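PDB 2VOS: folylpolyglutamate synthase protein FOLC from Mycobacterium tuberculosis, which probably uses ATP to add glutamate to dihydropteroate, giving dihydrofolate, and further glutamates to tetrahydrofolate, building folylpolyglutamates. Local coordinates for residues G218-A223 and V250-S255; P65-A70 and V191-P196; S344-F349 and T464-T469; F374-L379 and S445-A450. All blocks are in the same frame, centred on the assembly; numbering follows the deposited sequence.

Contact 1 (G218-A223 and V250-S255); sequences GIITRA and VRADAS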
loop_
_atom_site.group_PDB
_atom_site.type_symbol
_atom_site.label_atom_id
_atom_site.label_comp_id
_atom_site.label_asym_id
_atom_site.label_seq_id
_atom_site.Cartn_x
_atom_site.Cartn_y
_atom_site.Cartn_z
ATOM N N GLY A 218 -13.903 6.918 -9.296
ATOM C CA GLY A 218 -15.220 6.477 -8.832
ATOM C C GLY A 218 -15.386 6.520 -7.307
ATOM O O GLY A 218 -16.494 6.377 -6.809
ATOM N N ILE A 219 -14.319 6.767 -6.538
ATOM C CA ILE A 219 -14.529 6.865 -5.098
ATOM C C ILE A 219 -14.894 8.298 -4.670
ATOM O O ILE A 219 -15.197 8.557 -3.483
ATOM C CB ILE A 219 -13.294 6.330 -4.258
ATOM C CG1 ILE A 219 -12.080 7.290 -4.394
ATOM C CG2 ILE A 219 -12.979 4.862 -4.643
ATOM C CD1 ILE A 219 -11.073 7.184 -3.221
ATOM N N ILE A 220 -14.818 9.240 -5.603
ATOM C CA ILE A 220 -15.199 10.611 -5.280
ATOM C C ILE A 220 -16.723 10.689 -5.519
ATOM O O ILE A 220 -17.153 10.650 -6.679
ATOM C CB ILE A 220 -14.479 11.636 -6.237
ATOM C CG1 ILE A 220 -12.938 11.506 -6.171
ATOM C CG2 ILE A 220 -14.916 13.080 -5.943
ATOM C CD1 ILE A 220 -12.193 12.135 -7.397
ATOM N N THR A 221 -17.533 10.814 -4.461
ATOM C CA THR A 221 -19.001 10.716 -4.588
ATOM C C THR A 221 -19.682 11.983 -4.092
ATOM O O THR A 221 -19.134 12.659 -3.206
ATOM C CB THR A 221 -19.541 9.513 -3.774
ATOM O OG1 THR A 221 -19.252 9.731 -2.396
ATOM C CG2 THR A 221 -18.822 8.240 -4.154
ATOM N N ARG A 222 -20.858 12.303 -4.614
ATOM C CA ARG A 222 -21.603 13.480 -4.143
ATOM C C ARG A 222 -22.048 13.252 -2.691
ATOM O O ARG A 222 -22.497 12.160 -2.341
ATOM C CB ARG A 222 -22.795 13.752 -5.046
ATOM C CG ARG A 222 -23.672 14.958 -4.597
ATOM C CD ARG A 222 -24.554 15.494 -5.746
ATOM N NE ARG A 222 -25.461 16.598 -5.370
ATOM C CZ ARG A 222 -25.126 17.709 -4.695
ATOM N NH1 ARG A 222 -23.883 17.897 -4.250
ATOM N NH2 ARG A 222 -26.049 18.646 -4.445
ATOM N N ALA A 223 -21.879 14.254 -1.835
ATOM C CA ALA A 223 -22.272 14.158 -0.421
ATOM C C ALA A 223 -23.809 14.241 -0.279
ATOM O O ALA A 223 -24.484 14.840 -1.136
ATOM C CB ALA A 223 -21.618 15.282 0.380
ATOM N N VAL A 250 -15.899 17.474 -10.580
ATOM C CA VAL A 250 -17.002 18.374 -10.978
ATOM C C VAL A 250 -18.336 17.595 -10.993
ATOM O O VAL A 250 -19.352 18.057 -10.469
ATOM C CB VAL A 250 -16.750 19.011 -12.374
ATOM C CG1 VAL A 250 -18.008 19.723 -12.898
ATOM C CG2 VAL A 250 -15.562 19.951 -12.350
ATOM N N ARG A 251 -18.333 16.390 -11.563
ATOM C CA ARG A 251 -19.583 15.598 -11.553
ATOM C C ARG A 251 -20.059 15.262 -10.141
ATOM O O ARG A 251 -21.274 15.240 -9.911
ATOM C CB ARG A 251 -19.514 14.346 -12.443
ATOM N N ALA A 252 -19.123 15.060 -9.186
ATOM C CA ALA A 252 -19.476 14.764 -7.781
ATOM C C ALA A 252 -19.718 15.993 -6.894
ATOM O O ALA A 252 -19.927 15.859 -5.656
ATOM C CB ALA A 252 -18.386 13.823 -7.104
ATOM N N ASP A 253 -19.675 17.192 -7.488
ATOM C CA ASP A 253 -19.720 18.416 -6.680
ATOM C C ASP A 253 -18.596 18.490 -5.645
ATOM O O ASP A 253 -18.796 18.999 -4.532
ATOM C CB ASP A 253 -21.015 18.427 -5.900
ATOM C CG ASP A 253 -21.942 19.484 -6.360
ATOM O OD1 ASP A 253 -22.972 19.136 -6.991
ATOM O OD2 ASP A 253 -21.614 20.665 -6.098
ATOM N N ALA A 254 -17.431 17.952 -5.969
ATOM C CA ALA A 254 -16.398 17.842 -4.945
ATOM C C ALA A 254 -15.489 19.076 -4.940
ATOM O O ALA A 254 -15.147 19.566 -6.002
ATOM C CB ALA A 254 -15.584 16.526 -5.181
ATOM N N SER A 255 -15.107 19.576 -3.757
ATOM C CA SER A 255 -14.024 20.563 -3.647
ATOM C C SER A 255 -12.704 19.860 -3.911
ATOM O O SER A 255 -12.529 18.728 -3.465
ATOM C CB SER A 255 -13.947 21.103 -2.233
ATOM O OG SER A 255 -15.159 21.717 -1.881
HETATM O O HOH W 1 -20.246 16.615 -2.688
#
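Ile220 meets the small residues Ala252 and Ala254 with one branch, its CG2 methyl, which reaches Ala254 CB at 3.6 Å and Ala252 CB at about the same distance. With chi1 at -58° that methyl stands anti to the backbone N and faces the helix end, where alanines are short enough for the loop to come close. The Ile220 carbonyl oxygen also lies against Ala252 CB, at 3.4 Å. Thr221 turns its side chain from the contact, and its OG1 hydrogen-bonds Asn188 OD1. At Arg222 the chemistry becomes polar: its CA-H points at Ala252 O, and its extended side chain runs alongside Asp253. Asp253 OD1 sits over one face of the guanidinium, 3.1 Å from Arg222 NH1, so the salt bridge rests on charge and no N-H is aimed at the oxygen. A water accepts from Ala223 N and also bonds Ala252 O, bridging the two backbones. Asp253, with positive phi, closes helix 239-251 in a Schellman motif. The contact thus sets the loop after helix 209-217 against the C-terminal end of helix 239-251, just before strand 255-258, whose Ser255 bonds the backbones of Thr230, just before strand 231-234, and Ala232, within it.

Contact 2 (P65-A70 and V191-P196); sequences PSIHIA and VAVITP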
loop_
_atom_site.group_PDB
_atom_site.type_symbol
_atom_site.label_atom_id
_atom_site.label_comp_id
_atom_site.label_asym_id
_atom_site.label_seq_id
_atom_site.Cartn_x
_atom_site.Cartn_y
_atom_site.Cartn_z
ATOM N N PRO A 65 -17.611 8.307 9.712
ATOM C CA PRO A 65 -17.100 8.912 8.472
ATOM C C PRO A 65 -15.782 8.252 8.104
ATOM O O PRO A 65 -15.118 7.706 9.020
ATOM C CB PRO A 65 -16.828 10.367 8.890
ATOM C CG PRO A 65 -16.404 10.226 10.317
ATOM C CD PRO A 65 -17.361 9.140 10.901
ATOM N N SER A 66 -15.422 8.257 6.820
ATOM C CA SER A 66 -14.199 7.604 6.337
ATOM C C SER A 66 -13.378 8.555 5.500
ATOM O O SER A 66 -13.901 9.490 4.875
ATOM C CB SER A 66 -14.522 6.415 5.378
ATOM O OG SER A 66 -15.158 5.299 6.036
ATOM N N ILE A 67 -12.091 8.267 5.419
ATOM C CA ILE A 67 -11.236 8.881 4.438
ATOM C C ILE A 67 -10.787 7.724 3.538
ATOM O O ILE A 67 -10.278 6.693 4.035
ATOM C CB ILE A 67 -9.982 9.499 5.154
ATOM C CG1 ILE A 67 -10.426 10.594 6.146
ATOM C CG2 ILE A 67 -8.927 10.007 4.148
ATOM C CD1 ILE A 67 -9.311 10.916 7.187
ATOM N N HIS A 68 -11.000 7.890 2.241
ATOM C CA HIS A 68 -11.067 6.812 1.281
ATOM C C HIS A 68 -9.943 7.031 0.293
ATOM O O HIS A 68 -9.802 8.101 -0.293
ATOM C CB HIS A 68 -12.447 6.811 0.599
ATOM C CG HIS A 68 -12.794 5.516 -0.081
ATOM N ND1 HIS A 68 -13.937 5.349 -0.833
ATOM C CD2 HIS A 68 -12.158 4.317 -0.092
ATOM C CE1 HIS A 68 -13.988 4.105 -1.285
ATOM N NE2 HIS A 68 -12.923 3.456 -0.839
ATOM N N ILE A 69 -9.097 6.022 0.093
ATOM C CA ILE A 69 -7.864 6.253 -0.624
ATOM C C ILE A 69 -7.695 5.326 -1.842
ATOM O O ILE A 69 -7.759 4.085 -1.705
ATOM C CB ILE A 69 -6.623 6.056 0.353
ATOM C CG1 ILE A 69 -6.717 7.062 1.538
ATOM C CG2 ILE A 69 -5.322 6.151 -0.381
ATOM C CD1 ILE A 69 -5.966 6.549 2.818
ATOM N N ALA A 70 -7.467 5.933 -3.021
ATOM C CA ALA A 70 -7.238 5.167 -4.280
ATOM C C ALA A 70 -5.992 5.697 -4.918
ATOM O O ALA A 70 -5.417 6.715 -4.459
ATOM C CB ALA A 70 -8.449 5.298 -5.207
ATOM N N VAL A 191 -14.018 12.508 2.444
ATOM C CA VAL A 191 -12.699 12.858 1.909
ATOM C C VAL A 191 -12.234 11.670 1.051
ATOM O O VAL A 191 -12.186 10.525 1.529
ATOM C CB VAL A 191 -11.635 13.092 2.992
ATOM C CG1 VAL A 191 -10.315 13.366 2.328
ATOM C CG2 VAL A 191 -12.019 14.311 3.875
ATOM N N ALA A 192 -11.934 11.938 -0.209
ATOM C CA ALA A 192 -11.437 10.930 -1.146
ATOM C C ALA A 192 -10.027 11.341 -1.567
ATOM O O ALA A 192 -9.782 12.473 -1.967
ATOM C CB ALA A 192 -12.363 10.854 -2.382
ATOM N N VAL A 193 -9.089 10.426 -1.491
ATOM C CA VAL A 193 -7.737 10.772 -1.711
ATOM C C VAL A 193 -7.285 10.003 -2.906
ATOM O O VAL A 193 -7.531 8.763 -2.983
ATOM C CB VAL A 193 -6.921 10.322 -0.496
ATOM C CG1 VAL A 193 -5.425 10.638 -0.651
ATOM C CG2 VAL A 193 -7.497 10.951 0.807
ATOM N N ILE A 194 -6.600 10.682 -3.831
ATOM C CA ILE A 194 -6.082 9.984 -5.037
ATOM C C ILE A 194 -4.563 10.150 -5.094
ATOM O O ILE A 194 -4.059 11.213 -5.407
ATOM C CB ILE A 194 -6.678 10.538 -6.373
ATOM C CG1 ILE A 194 -8.201 10.720 -6.266
ATOM C CG2 ILE A 194 -6.275 9.569 -7.601
ATOM C CD1 ILE A 194 -9.028 9.416 -6.116
ATOM N N THR A 195 -3.836 9.093 -4.787
ATOM C CA THR A 195 -2.413 9.089 -4.878
ATOM C C THR A 195 -1.947 8.941 -6.340
ATOM O O THR A 195 -2.761 8.689 -7.257
ATOM C CB THR A 195 -1.838 7.947 -3.992
ATOM O OG1 THR A 195 -1.958 6.683 -4.665
ATOM C CG2 THR A 195 -2.533 7.834 -2.628
ATOM N N PRO A 196 -0.639 9.056 -6.569
ATOM C CA PRO A 196 -0.174 9.041 -7.971
ATOM C C PRO A 196 -0.615 7.822 -8.728
ATOM O O PRO A 196 -0.491 6.712 -8.249
ATOM C CB PRO A 196 1.354 9.066 -7.847
ATOM C CG PRO A 196 1.537 9.955 -6.491
ATOM C CD PRO A 196 0.474 9.250 -5.618
#
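Ile67 and Ile69 share one side-chain setting, both with chi1 near -60°, which puts CG1 beside the backbone N and CG2 anti to it; Val193, with chi1 179°, places CG2 anti to its carbonyl carbon. That turns Val193 CG2 to Ile67 CG2, 3.8 Å away; Val193 CB, fixed by the backbone, rests beside Ile69 CG1. Farther along, Ile69 CG2 crosses Thr195 CG2. Beta-branched residues suit this face, being bulky close to the backbone and at ease in extended chain, and helices 75-88 and 296-312 cover it. On the other face His68, Ala70, Ala192 and Ile194 are paired; His68 NE2 hydrogen-bonds Thr184 OG1, which gives that buried ring nitrogen a partner.

Four backbone bonds tie the strands in parallel register. His68 uses both its peptide groups, N to Val191 O and O to Val193 N, the latter bond short at 2.7 Å. Ala70 does likewise: its N donates to Val193 O at 2.8 Å and nearly straight (175°), and its O accepts from Thr195 N at 2.9 Å, the donor lying in the carbonyl plane. Thr195 OG1 bonds Asn73 O, linking the strand end to the loop that binds ADP.

Pairing of strand 66-70, which leads into the nucleotide-binding residues Asn73 to Ser77, with strand 191-194 in the middle of a largely parallel sheet is the central architecture of a P-loop NTPase domain, here the Mur ligase middle domain, with the side chain of Thr195 about 5 Å from the bound ADP.

Contact 3 (S344-F349 and T464-T469); sequences SAPTVF and TGIVIT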
loop_
_atom_site.group_PDB
_atom_site.type_symbol
_atom_site.label_atom_id
_atom_site.label_comp_id
_atom_site.label_asym_id
_atom_site.label_seq_id
_atom_site.Cartn_x
_atom_site.Cartn_y
_atom_site.Cartn_z
ATOM N N SER A 344 21.639 -4.223 9.602
ATOM C CA SER A 344 22.757 -3.517 8.966
ATOM C C SER A 344 23.948 -4.505 9.033
ATOM O O SER A 344 23.829 -5.542 9.719
ATOM C CB SER A 344 23.021 -2.183 9.704
ATOM O OG SER A 344 23.536 -2.346 11.042
ATOM N N ALA A 345 25.059 -4.224 8.314
ATOM C CA ALA A 345 26.244 -5.107 8.306
ATOM C C ALA A 345 25.932 -6.585 8.030
ATOM O O ALA A 345 26.114 -7.420 8.912
ATOM C CB ALA A 345 27.000 -5.007 9.588
ATOM N N PRO A 346 25.495 -6.926 6.828
ATOM C CA PRO A 346 25.207 -6.059 5.685
ATOM C C PRO A 346 23.811 -5.465 5.909
ATOM O O PRO A 346 23.017 -6.042 6.665
ATOM C CB PRO A 346 25.141 -7.054 4.518
ATOM C CG PRO A 346 24.570 -8.302 5.136
ATOM C CD PRO A 346 25.227 -8.356 6.536
ATOM N N THR A 347 23.511 -4.349 5.268
ATOM C CA THR A 347 22.172 -3.834 5.245
ATOM C C THR A 347 21.266 -4.714 4.375
ATOM O O THR A 347 21.632 -5.088 3.283
ATOM C CB THR A 347 22.162 -2.404 4.693
ATOM O OG1 THR A 347 22.947 -1.577 5.576
ATOM C CG2 THR A 347 20.731 -1.902 4.594
ATOM N N VAL A 348 20.100 -5.066 4.890
ATOM C CA VAL A 348 19.089 -5.774 4.113
ATOM C C VAL A 348 17.859 -4.883 4.179
ATOM O O VAL A 348 17.385 -4.505 5.284
ATOM C CB VAL A 348 18.727 -7.118 4.726
ATOM C CG1 VAL A 348 17.502 -7.750 3.960
ATOM C CG2 VAL A 348 19.982 -8.070 4.752
ATOM N N PHE A 349 17.359 -4.547 2.988
ATOM C CA PHE A 349 16.084 -3.845 2.881
ATOM C C PHE A 349 15.059 -4.786 2.360
ATOM O O PHE A 349 15.386 -5.677 1.552
ATOM C CB PHE A 349 16.171 -2.765 1.819
ATOM C CG PHE A 349 16.886 -1.550 2.273
ATOM C CD1 PHE A 349 18.225 -1.349 1.936
ATOM C CD2 PHE A 349 16.228 -0.594 2.996
ATOM C CE1 PHE A 349 18.861 -0.191 2.347
ATOM C CE2 PHE A 349 16.898 0.573 3.411
ATOM C CZ PHE A 349 18.197 0.752 3.044
ATOM N N THR A 464 27.691 -2.399 1.947
ATOM C CA THR A 464 27.091 -3.351 1.034
ATOM C C THR A 464 25.675 -3.576 1.514
ATOM O O THR A 464 25.358 -3.342 2.678
ATOM C CB THR A 464 27.818 -4.705 1.045
ATOM O OG1 THR A 464 27.744 -5.269 2.345
ATOM C CG2 THR A 464 29.321 -4.533 0.712
ATOM N N GLY A 465 24.826 -4.049 0.615
ATOM C CA GLY A 465 23.429 -4.322 0.947
ATOM C C GLY A 465 22.746 -5.309 0.010
ATOM O O GLY A 465 23.212 -5.586 -1.101
ATOM N N ILE A 466 21.644 -5.835 0.510
ATOM C CA ILE A 466 20.784 -6.769 -0.174
ATOM C C ILE A 466 19.399 -6.113 -0.161
ATOM O O ILE A 466 18.950 -5.604 0.885
ATOM C CB ILE A 466 20.703 -8.066 0.612
ATOM C CG1 ILE A 466 22.096 -8.678 0.675
ATOM C CG2 ILE A 466 19.816 -9.073 -0.094
ATOM C CD1 ILE A 466 22.223 -9.757 1.669
ATOM N N VAL A 467 18.746 -6.086 -1.318
ATOM C CA VAL A 467 17.444 -5.458 -1.407
ATOM C C VAL A 467 16.465 -6.486 -1.941
ATOM O O VAL A 467 16.610 -7.028 -3.060
ATOM C CB VAL A 467 17.484 -4.269 -2.357
ATOM C CG1 VAL A 467 16.088 -3.654 -2.441
ATOM C CG2 VAL A 467 18.505 -3.249 -1.847
ATOM N N ILE A 468 15.515 -6.839 -1.082
ATOM C CA ILE A 468 14.568 -7.899 -1.405
ATOM C C ILE A 468 13.269 -7.216 -1.858
ATOM O O ILE A 468 12.609 -6.515 -1.067
ATOM C CB ILE A 468 14.304 -8.753 -0.126
ATOM C CG1 ILE A 468 15.661 -9.263 0.402
ATOM C CG2 ILE A 468 13.200 -9.845 -0.351
ATOM C CD1 ILE A 468 15.619 -9.778 1.860
ATOM N N THR A 469 12.848 -7.459 -3.107
ATOM C CA THR A 469 11.752 -6.653 -3.646
ATOM C C THR A 469 11.045 -7.386 -4.807
ATOM O O THR A 469 11.363 -8.569 -5.116
ATOM C CB THR A 469 12.328 -5.277 -4.105
ATOM O OG1 THR A 469 11.277 -4.390 -4.437
ATOM C CG2 THR A 469 13.268 -5.421 -5.390
#
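Val348 presses its CG1 methyl on Ile468 CD1 at 3.5 Å, tighter than usual for two methyls, and lays CG2 beside Ile466 CD1. These three aliphatic side chains share a face of the mixed sheet in the Mur ligase glutamate-ligase domain, where strands 347-350 and 464-469 run parallel as neighbours. Helix 436-451 packs on that face, its Ala443 against Ile466 and Ile440 against Ile468, a setting that suits branched hydrocarbons. The valine can serve two isoleucines because CG1 is anti to its backbone N (chi1 173°) and CG2 lies beside that N, so the methyls diverge along the neighbouring strand.

The opposite face carries Phe349 and Val467. Val467 CG2 approaches Phe349 CD1 obliquely at 4.2 Å, and helix 356-368 covers both through Leu366. Phe370 also meets the Phe349 ring in an edge-to-face (T-shaped) stack. Gly465 has no side chain where Thr347 O comes close; its CA-H contacts that oxygen, with Gly465 CA 3.0 Å from Thr347 O.

The backbone ladder begins loosely, after Pro346 with its cis peptide bond: Thr347 N to Thr464 O is a weak bond. It then tightens. Ile466 N donates to Thr347 O, and Ile466 O receives Phe349 N at 2.8 Å. At the end that leads to Asp351, an ADP-binding residue, Ile468 N reaches Phe349 O at 2.9 Å in a nearly straight bond (173°), its nitrogen tilted 26° from the carbonyl plane.

Contact 4 (F374-L379 and S445-A450); sequences FLVGVL and SLVDDA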
loop_
_atom_site.group_PDB
_atom_site.type_symbol
_atom_site.label_atom_id
_atom_site.label_comp_id
_atom_site.label_asym_id
_atom_site.label_seq_id
_atom_site.Cartn_x
_atom_site.Cartn_y
_atom_site.Cartn_z
ATOM N N PHE A 374 28.052 -1.635 -3.078
ATOM C CA PHE A 374 27.676 -2.875 -3.745
ATOM C C PHE A 374 26.290 -3.246 -3.245
ATOM O O PHE A 374 26.073 -3.297 -2.047
ATOM C CB PHE A 374 28.670 -3.988 -3.398
ATOM C CG PHE A 374 28.432 -5.271 -4.147
ATOM C CD1 PHE A 374 28.915 -5.444 -5.435
ATOM C CD2 PHE A 374 27.749 -6.309 -3.547
ATOM C CE1 PHE A 374 28.690 -6.631 -6.124
ATOM C CE2 PHE A 374 27.505 -7.488 -4.235
ATOM C CZ PHE A 374 27.992 -7.655 -5.520
ATOM N N LEU A 375 25.359 -3.464 -4.168
ATOM C CA LEU A 375 23.990 -3.871 -3.818
ATOM C C LEU A 375 23.578 -5.103 -4.653
ATOM O O LEU A 375 23.780 -5.126 -5.887
ATOM C CB LEU A 375 23.023 -2.739 -4.130
ATOM C CG LEU A 375 22.937 -1.574 -3.183
ATOM C CD1 LEU A 375 21.832 -0.640 -3.663
ATOM C CD2 LEU A 375 22.606 -2.072 -1.773
ATOM N N VAL A 376 23.006 -6.114 -4.000
ATOM C CA VAL A 376 22.466 -7.276 -4.717
ATOM C C VAL A 376 20.944 -7.312 -4.561
ATOM O O VAL A 376 20.444 -7.134 -3.442
ATOM C CB VAL A 376 23.017 -8.588 -4.112
ATOM C CG1 VAL A 376 22.442 -9.825 -4.884
ATOM C CG2 VAL A 376 24.539 -8.576 -4.164
ATOM N N GLY A 377 20.190 -7.481 -5.644
ATOM C CA GLY A 377 18.745 -7.491 -5.494
ATOM C C GLY A 377 18.336 -8.950 -5.309
ATOM O O GLY A 377 19.030 -9.845 -5.821
ATOM N N VAL A 378 17.231 -9.216 -4.595
ATOM C CA VAL A 378 16.687 -10.567 -4.502
ATOM C C VAL A 378 15.305 -10.279 -4.950
ATOM O O VAL A 378 14.602 -9.422 -4.348
ATOM C CB VAL A 378 16.698 -11.162 -3.048
ATOM C CG1 VAL A 378 15.785 -12.441 -2.874
ATOM C CG2 VAL A 378 18.125 -11.518 -2.625
ATOM N N LEU A 379 14.901 -10.969 -6.025
ATOM C CA LEU A 379 13.704 -10.575 -6.726
ATOM C C LEU A 379 12.738 -11.722 -7.016
ATOM O O LEU A 379 13.145 -12.783 -7.499
ATOM C CB LEU A 379 14.164 -9.935 -8.058
ATOM C CG LEU A 379 13.131 -9.228 -8.929
ATOM C CD1 LEU A 379 12.836 -7.837 -8.417
ATOM C CD2 LEU A 379 13.683 -9.167 -10.384
ATOM N N SER A 445 26.347 -14.438 0.084
ATOM C CA SER A 445 27.688 -14.805 -0.293
ATOM C C SER A 445 28.226 -13.792 -1.337
ATOM O O SER A 445 29.400 -13.483 -1.341
ATOM C CB SER A 445 27.787 -16.278 -0.728
ATOM O OG SER A 445 27.123 -16.479 -1.956
ATOM N N LEU A 446 27.360 -13.222 -2.165
ATOM C CA LEU A 446 27.830 -12.219 -3.111
ATOM C C LEU A 446 28.312 -10.959 -2.369
ATOM O O LEU A 446 29.334 -10.366 -2.669
ATOM C CB LEU A 446 26.726 -11.877 -4.115
ATOM C CG LEU A 446 26.255 -12.957 -5.092
ATOM C CD1 LEU A 446 25.086 -12.443 -5.965
ATOM C CD2 LEU A 446 27.402 -13.457 -5.971
ATOM N N VAL A 447 27.584 -10.574 -1.341
ATOM C CA VAL A 447 27.920 -9.389 -0.593
ATOM C C VAL A 447 29.214 -9.636 0.255
ATOM O O VAL A 447 29.996 -8.721 0.442
ATOM C CB VAL A 447 26.690 -9.035 0.271
ATOM C CG1 VAL A 447 27.129 -8.516 1.598
ATOM C CG2 VAL A 447 25.771 -8.080 -0.462
ATOM N N ASP A 448 29.414 -10.859 0.777
ATOM C CA ASP A 448 30.668 -11.288 1.444
ATOM C C ASP A 448 31.844 -11.258 0.457
ATOM O O ASP A 448 32.915 -10.791 0.782
ATOM C CB ASP A 448 30.558 -12.715 1.976
ATOM C CG ASP A 448 29.612 -12.839 3.178
ATOM O OD1 ASP A 448 29.125 -11.806 3.710
ATOM O OD2 ASP A 448 29.350 -13.984 3.603
ATOM N N ASP A 449 31.653 -11.766 -0.748
ATOM C CA ASP A 449 32.689 -11.658 -1.713
ATOM C C ASP A 449 33.011 -10.177 -2.013
ATOM O O ASP A 449 34.176 -9.822 -2.104
ATOM C CB ASP A 449 32.352 -12.413 -3.010
ATOM C CG ASP A 449 32.196 -13.923 -2.816
ATOM O OD1 ASP A 449 32.640 -14.506 -1.787
ATOM O OD2 ASP A 449 31.610 -14.531 -3.736
ATOM N N ALA A 450 32.001 -9.323 -2.196
ATOM C CA ALA A 450 32.251 -7.896 -2.466
ATOM C C ALA A 450 33.052 -7.263 -1.342
ATOM O O ALA A 450 33.971 -6.476 -1.567
ATOM C CB ALA A 450 30.944 -7.138 -2.647
#
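Phe374 takes Ala450 CB over one face of its ring, a CH-pi contact with the methyl 3.6 Å from the ring centroid and 19° off the normal. CG stands anti to the backbone N (chi1 -175°), which carries the ring out from the strand to the helix. Alanine suits the spot, since its single methyl can lie on the ring while the helix stays close.

The remaining contacts are apolar. Val447 CG2 comes to the edge of the same ring, near its plane, 4.1 Å from Phe374 CD2, and also touches Val376 CG2 at 3.9 Å. The other valine methyl, Val376 CG1, meets Leu446 CD1 at 3.9 Å, the two side chains crossing at about a right angle. Leu446, Val447 and Ala450 stand at spacings that bring one side of the helix to the sheet, while Asp448 and Asp449 are on its exposed side. No hydrogen bond joins the segments; the helix satisfies its own backbone, as where Ala450 N bonds Leu446 O.

Strand and helix run nearly antiparallel, at 171°, and the axes of these two segments approach to 8.8 Å. Helix 436-451 thus lies over strand 374-379, which is held between strands 464-469 and 400-403 in the sheet, and Val447 reaches on to Thr464 and Ile466.

Contacts 2, 3 and 4 are buried. Contacts 2 and 3 are sheet ladders, one in each domain on opposite sides of the chain's centre, their centres 33 Å apart; both join parallel strands by backbone hydrogen bonds and beta-branched packing. Contact 4 is apolar helix-on-sheet packing without such bonds, and it shares its sheet with contact 3: strand 464-469 lies next to strand 374-379, Val467 O and Val378 N being 2.7 Å apart in a probable hydrogen bond. Contact 1 is nearer the surface and partly exposed, so a charge pair and a water join its few aliphatic touches; yet Ile219 from its loop packs by CD1 against His68 O and Ala70 CB of contact 2.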